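Local coordinates for p800 reaction center core protein (Heliobacterium modesticaldum, PDB 5V8K) that forms the homodimeric core of a photosynthetic reaction center, carrying bacteriochlorophyll g pigments and probably sharing a [4Fe-4S] cluster between its two copies, at residues C308-Q314 and F401-P407; A342-A346 and A472-D476. One frame throughout, in Å; residues are numbered along the deposited sequence.

Contact 1: residues C308-Q314 and F401-P407; sequences CYDHEFQ and FFSKVSP
Gln-314 reaches from the first turn of helix 311-344 into the loop after helix 376-401. Its NE2 gives two hydrogen bonds, to Phe-401 O at 2.7 Å and to Val-405 O at 3.0 Å. Neither is straight. The other end of the amide is held from its own side: His-311 ND1 donates to Gln-314 OE1 almost linearly (176°), with OE1 in the ring plane. The His-311 ring is also covered across the contact. Pro-407 CA sits over the centre of one face, a CH-pi contact, and His-311 NE2 bonds to Thr-410 OG1.

The tight part lies around this amide and Phe-401. Phe-313 turns its edge to the face of Phe-401 in a T-shaped pair, centroids 5.2 Å apart. Phe-313 CG is anti to its own backbone N (chi1 170°), which swings the ring over to Phe-401. Cys-308 SG meets the edge of the Phe-401 ring, 3.9 Å from CD1. Phe-401 also touches a bound bacteriochlorophyll g. Water 1 accepts from Lys-404 N and lies within hydrogen-bonding distance of Cys-308 O and Phe-401 O.

The looser side is at Tyr-309, which is exposed. Its ring lies across Val-405, with CD1 3.6 Å from CG2, and its OH lies 3.5 Å from Lys-404 CE, against the aliphatic part of that chain.

The polar bonds thus fix the amide's orientation, with NE2 toward the loop carbonyls and OE1 toward the imidazole. They fasten the start of one helix to the end of another.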
# COMPACT_ATOMS: atom_id res chain seq x y z
N CYS A 308 31.61 15.79 8.92
CA CYS A 308 31.14 14.44 9.23
C CYS A 308 31.37 14.06 10.69
O CYS A 308 30.91 12.98 11.10
CB CYS A 308 31.82 13.41 8.34
SG CYS A 308 31.38 13.48 6.61
N TYR A 309 32.06 14.89 11.47
CA TYR A 309 32.18 14.68 12.91
C TYR A 309 31.54 15.77 13.74
O TYR A 309 31.55 15.67 14.97
CB TYR A 309 33.67 14.55 13.32
CG TYR A 309 34.29 13.25 12.87
CD1 TYR A 309 34.18 12.11 13.65
CD2 TYR A 309 34.97 13.15 11.66
CE1 TYR A 309 34.75 10.90 13.25
CE2 TYR A 309 35.54 11.96 11.25
CZ TYR A 309 35.42 10.83 12.04
OH TYR A 309 35.98 9.64 11.64
N ASP A 310 31.01 16.83 13.13
CA ASP A 310 30.58 17.99 13.89
C ASP A 310 29.06 17.95 14.07
O ASP A 310 28.32 18.22 13.13
CB ASP A 310 31.05 19.26 13.19
CG ASP A 310 30.46 20.52 13.78
OD1 ASP A 310 29.57 20.43 14.64
OD2 ASP A 310 30.89 21.61 13.36
N HIS A 311 28.61 17.65 15.29
CA HIS A 311 27.19 17.43 15.53
C HIS A 311 26.38 18.71 15.42
O HIS A 311 25.20 18.65 15.03
CB HIS A 311 26.94 16.83 16.90
CG HIS A 311 27.54 15.47 17.09
ND1 HIS A 311 27.67 14.56 16.07
CD2 HIS A 311 28.02 14.86 18.20
CE1 HIS A 311 28.24 13.46 16.54
NE2 HIS A 311 28.45 13.62 17.83
N GLU A 312 26.96 19.86 15.69
CA GLU A 312 26.18 21.08 15.50
C GLU A 312 25.99 21.38 14.01
O GLU A 312 24.92 21.81 13.60
CB GLU A 312 26.81 22.24 16.25
CG GLU A 312 25.79 23.06 17.09
CD GLU A 312 25.07 22.26 18.25
OE1 GLU A 312 25.52 21.14 18.61
OE2 GLU A 312 24.05 22.78 18.80
N PHE A 313 27.02 21.17 13.19
CA PHE A 313 26.83 21.33 11.75
C PHE A 313 25.77 20.37 11.23
O PHE A 313 24.89 20.76 10.46
CB PHE A 313 28.15 21.12 10.99
CG PHE A 313 27.94 21.04 9.51
CD1 PHE A 313 27.63 19.82 8.92
CD2 PHE A 313 27.98 22.17 8.72
CE1 PHE A 313 27.38 19.72 7.56
CE2 PHE A 313 27.74 22.09 7.34
CZ PHE A 313 27.45 20.85 6.76
N GLN A 314 25.80 19.11 11.67
CA GLN A 314 24.86 18.11 11.20
C GLN A 314 23.41 18.50 11.48
O GLN A 314 22.53 18.33 10.61
CB GLN A 314 25.20 16.78 11.87
CG GLN A 314 26.47 16.18 11.35
CD GLN A 314 26.91 15.00 12.17
OE1 GLN A 314 26.73 14.97 13.41
NE2 GLN A 314 27.48 14.01 11.50
N PHE A 401 26.61 12.92 5.41
CA PHE A 401 27.16 13.50 6.64
C PHE A 401 26.88 12.72 7.93
O PHE A 401 27.53 13.00 8.95
CB PHE A 401 26.65 14.93 6.82
CG PHE A 401 27.25 15.93 5.87
CD1 PHE A 401 28.63 16.05 5.73
CD2 PHE A 401 26.43 16.73 5.11
CE1 PHE A 401 29.19 16.98 4.85
CE2 PHE A 401 26.97 17.66 4.21
CZ PHE A 401 28.36 17.78 4.07
N PHE A 402 25.96 11.75 7.92
CA PHE A 402 25.61 10.98 9.10
C PHE A 402 26.10 9.53 9.09
O PHE A 402 25.71 8.76 9.97
CB PHE A 402 24.08 10.97 9.29
CG PHE A 402 23.49 12.26 9.79
CD1 PHE A 402 23.74 13.47 9.15
CD2 PHE A 402 22.59 12.25 10.85
CE1 PHE A 402 23.15 14.64 9.61
CE2 PHE A 402 22.00 13.41 11.29
CZ PHE A 402 22.27 14.61 10.67
N SER A 403 26.91 9.12 8.12
CA SER A 403 27.13 7.70 7.91
C SER A 403 28.32 7.15 8.70
O SER A 403 28.46 5.93 8.81
CB SER A 403 27.31 7.41 6.42
OG SER A 403 26.03 7.47 5.78
N LYS A 404 29.11 8.01 9.32
CA LYS A 404 30.16 7.58 10.23
C LYS A 404 29.78 7.85 11.69
O LYS A 404 29.73 6.93 12.51
CB LYS A 404 31.45 8.31 9.87
CG LYS A 404 32.63 7.98 10.78
CD LYS A 404 33.13 6.60 10.54
CE LYS A 404 34.56 6.47 11.08
NZ LYS A 404 35.10 5.14 10.75
N VAL A 405 29.52 9.11 12.04
CA VAL A 405 28.99 9.45 13.35
C VAL A 405 27.84 10.43 13.17
O VAL A 405 27.69 11.08 12.13
CB VAL A 405 30.06 10.01 14.31
CG1 VAL A 405 31.19 9.02 14.52
CG2 VAL A 405 30.63 11.31 13.79
N SER A 406 26.98 10.46 14.17
CA SER A 406 25.83 11.35 14.17
C SER A 406 25.50 11.70 15.60
O SER A 406 26.06 11.09 16.54
CB SER A 406 24.63 10.71 13.48
OG SER A 406 24.08 9.71 14.31
N PRO A 407 24.64 12.67 15.84
CA PRO A 407 24.22 12.94 17.22
C PRO A 407 23.61 11.71 17.87
O PRO A 407 23.75 11.53 19.08
CB PRO A 407 23.22 14.09 17.07
CG PRO A 407 23.50 14.69 15.73
CD PRO A 407 24.06 13.63 14.88
O HOH W 1 29.49 10.90 9.58

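Contact 2: residues A342-A346 and A472-D476; sequences ADIHA and APYND
The backbones stay well apart where Ala-342 to Ala-346 faces Ala-472 to Asp-476. The CA atoms of Ala-346 and Pro-473 are 7.1 Å apart, and those of Asp-343 and Tyr-474 are 8.0 Å apart. One segment ends helix 311-344; the other leads into helix 475-488, with Tyr-474 at the N-cap position.

Side chains bridge the gap, and Tyr-474 does most of it. With CG anti to its carbonyl carbon (chi1 -47°), it lays one ring edge along the helix end. Asp-343 OD1 meets that edge near the ring plane, 3.3 Å from CD2. Ala-342 CB touches the hydroxyl, 3.6 Å from OH. Water 2 donates to Ala-342 O and to Tyr-474 OH, and the hydroxyl also bonds to Met-356 O. Beside the ring, Ala-346 CB rests on Pro-473 CG at 4.0 Å. A phenylalanine at Tyr-474 would probably leave water 2 and Met-356 O without their hydroxyl partner.

Asp-343 is tied to neighbouring loops through Ser-466, Tyr-358 and Ala-471 N. The contact sets the C-terminal end of helix 311-344 against the start of helix 475-488, while His-345 bonds to His-520 of the second subunit.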
# COMPACT_ATOMS: atom_id res chain seq x y z
N ALA A 342 -13.52 21.12 -0.14
CA ALA A 342 -14.47 22.01 -0.79
C ALA A 342 -15.10 21.37 -2.05
O ALA A 342 -16.32 21.40 -2.21
CB ALA A 342 -13.76 23.33 -1.14
N ASP A 343 -14.28 20.81 -2.95
CA ASP A 343 -14.79 20.12 -4.14
C ASP A 343 -15.67 18.93 -3.77
O ASP A 343 -16.68 18.67 -4.43
CB ASP A 343 -13.63 19.67 -5.03
CG ASP A 343 -13.06 20.76 -5.91
OD1 ASP A 343 -13.85 21.62 -6.38
OD2 ASP A 343 -11.81 20.78 -6.12
N ILE A 344 -15.27 18.16 -2.77
CA ILE A 344 -16.01 16.96 -2.39
C ILE A 344 -17.42 17.32 -1.95
O ILE A 344 -18.39 16.69 -2.37
CB ILE A 344 -15.26 16.19 -1.30
CG1 ILE A 344 -14.06 15.40 -1.89
CG2 ILE A 344 -16.18 15.18 -0.57
CD1 ILE A 344 -13.13 14.83 -0.79
N HIS A 345 -17.54 18.35 -1.09
CA HIS A 345 -18.77 18.65 -0.37
C HIS A 345 -19.57 19.77 -1.02
O HIS A 345 -20.49 20.30 -0.39
CB HIS A 345 -18.47 19.00 1.10
CG HIS A 345 -17.93 17.84 1.89
ND1 HIS A 345 -16.58 17.59 2.00
CD2 HIS A 345 -18.55 16.86 2.58
CE1 HIS A 345 -16.39 16.50 2.73
NE2 HIS A 345 -17.57 16.03 3.08
N ALA A 346 -19.25 20.14 -2.26
CA ALA A 346 -19.81 21.36 -2.84
C ALA A 346 -21.33 21.32 -2.94
O ALA A 346 -21.98 22.38 -2.88
CB ALA A 346 -19.19 21.58 -4.22
N ALA A 472 -18.80 22.23 -9.58
CA ALA A 472 -19.45 23.27 -10.37
C ALA A 472 -19.34 24.67 -9.78
O ALA A 472 -19.09 25.61 -10.55
CB ALA A 472 -20.93 22.93 -10.57
N PRO A 473 -19.50 24.88 -8.46
CA PRO A 473 -19.35 26.24 -7.91
C PRO A 473 -18.00 26.88 -8.18
O PRO A 473 -17.87 28.10 -8.07
CB PRO A 473 -19.57 26.04 -6.41
CG PRO A 473 -20.33 24.76 -6.27
CD PRO A 473 -19.95 23.91 -7.44
N TYR A 474 -16.96 26.08 -8.51
CA TYR A 474 -15.63 26.62 -8.73
C TYR A 474 -15.21 26.59 -10.21
O TYR A 474 -14.03 26.76 -10.53
CB TYR A 474 -14.61 25.87 -7.86
CG TYR A 474 -15.09 25.72 -6.43
CD1 TYR A 474 -15.32 26.84 -5.63
CD2 TYR A 474 -15.35 24.48 -5.89
CE1 TYR A 474 -15.77 26.72 -4.33
CE2 TYR A 474 -15.79 24.34 -4.57
CZ TYR A 474 -15.99 25.47 -3.80
OH TYR A 474 -16.44 25.34 -2.52
N ASN A 475 -16.18 26.40 -11.11
CA ASN A 475 -15.86 26.21 -12.53
C ASN A 475 -15.19 27.43 -13.13
O ASN A 475 -14.33 27.29 -14.01
CB ASN A 475 -17.14 25.88 -13.30
CG ASN A 475 -16.86 25.51 -14.74
OD1 ASN A 475 -17.22 26.23 -15.66
ND2 ASN A 475 -16.15 24.41 -14.93
N ASP A 476 -15.53 28.62 -12.68
CA ASP A 476 -14.92 29.83 -13.21
C ASP A 476 -13.41 29.82 -13.03
O ASP A 476 -12.67 30.32 -13.89
CB ASP A 476 -15.55 31.07 -12.55
CG ASP A 476 -15.50 31.03 -11.01
OD1 ASP A 476 -15.61 29.93 -10.39
OD2 ASP A 476 -15.38 32.12 -10.38
O HOH W 2 -17.88 23.59 -0.92

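How the contacts relate
Contacts 1 and 2 use opposite ends of helix 311-344. Contact 1 holds its N-terminal start, and contact 2 its C-terminal end. Their centres are 49 Å apart, and the nearest atoms about 37 Å, so they do not touch. Their segments alternate along the chain. Both also meet the second subunit, through Ser-406 with Glu-548 of the second subunit in contact 1, and His-345 with His-520 of the second subunit in contact 2. The pigments relate differently to each. The side chain of Phe-401 is about 4 Å from a bacteriochlorophyll g; that of Ala-342 is about 7 Å from another bacteriochlorophyll g, too far to touch it. Neither contact includes the annotated iron-sulfur ligands.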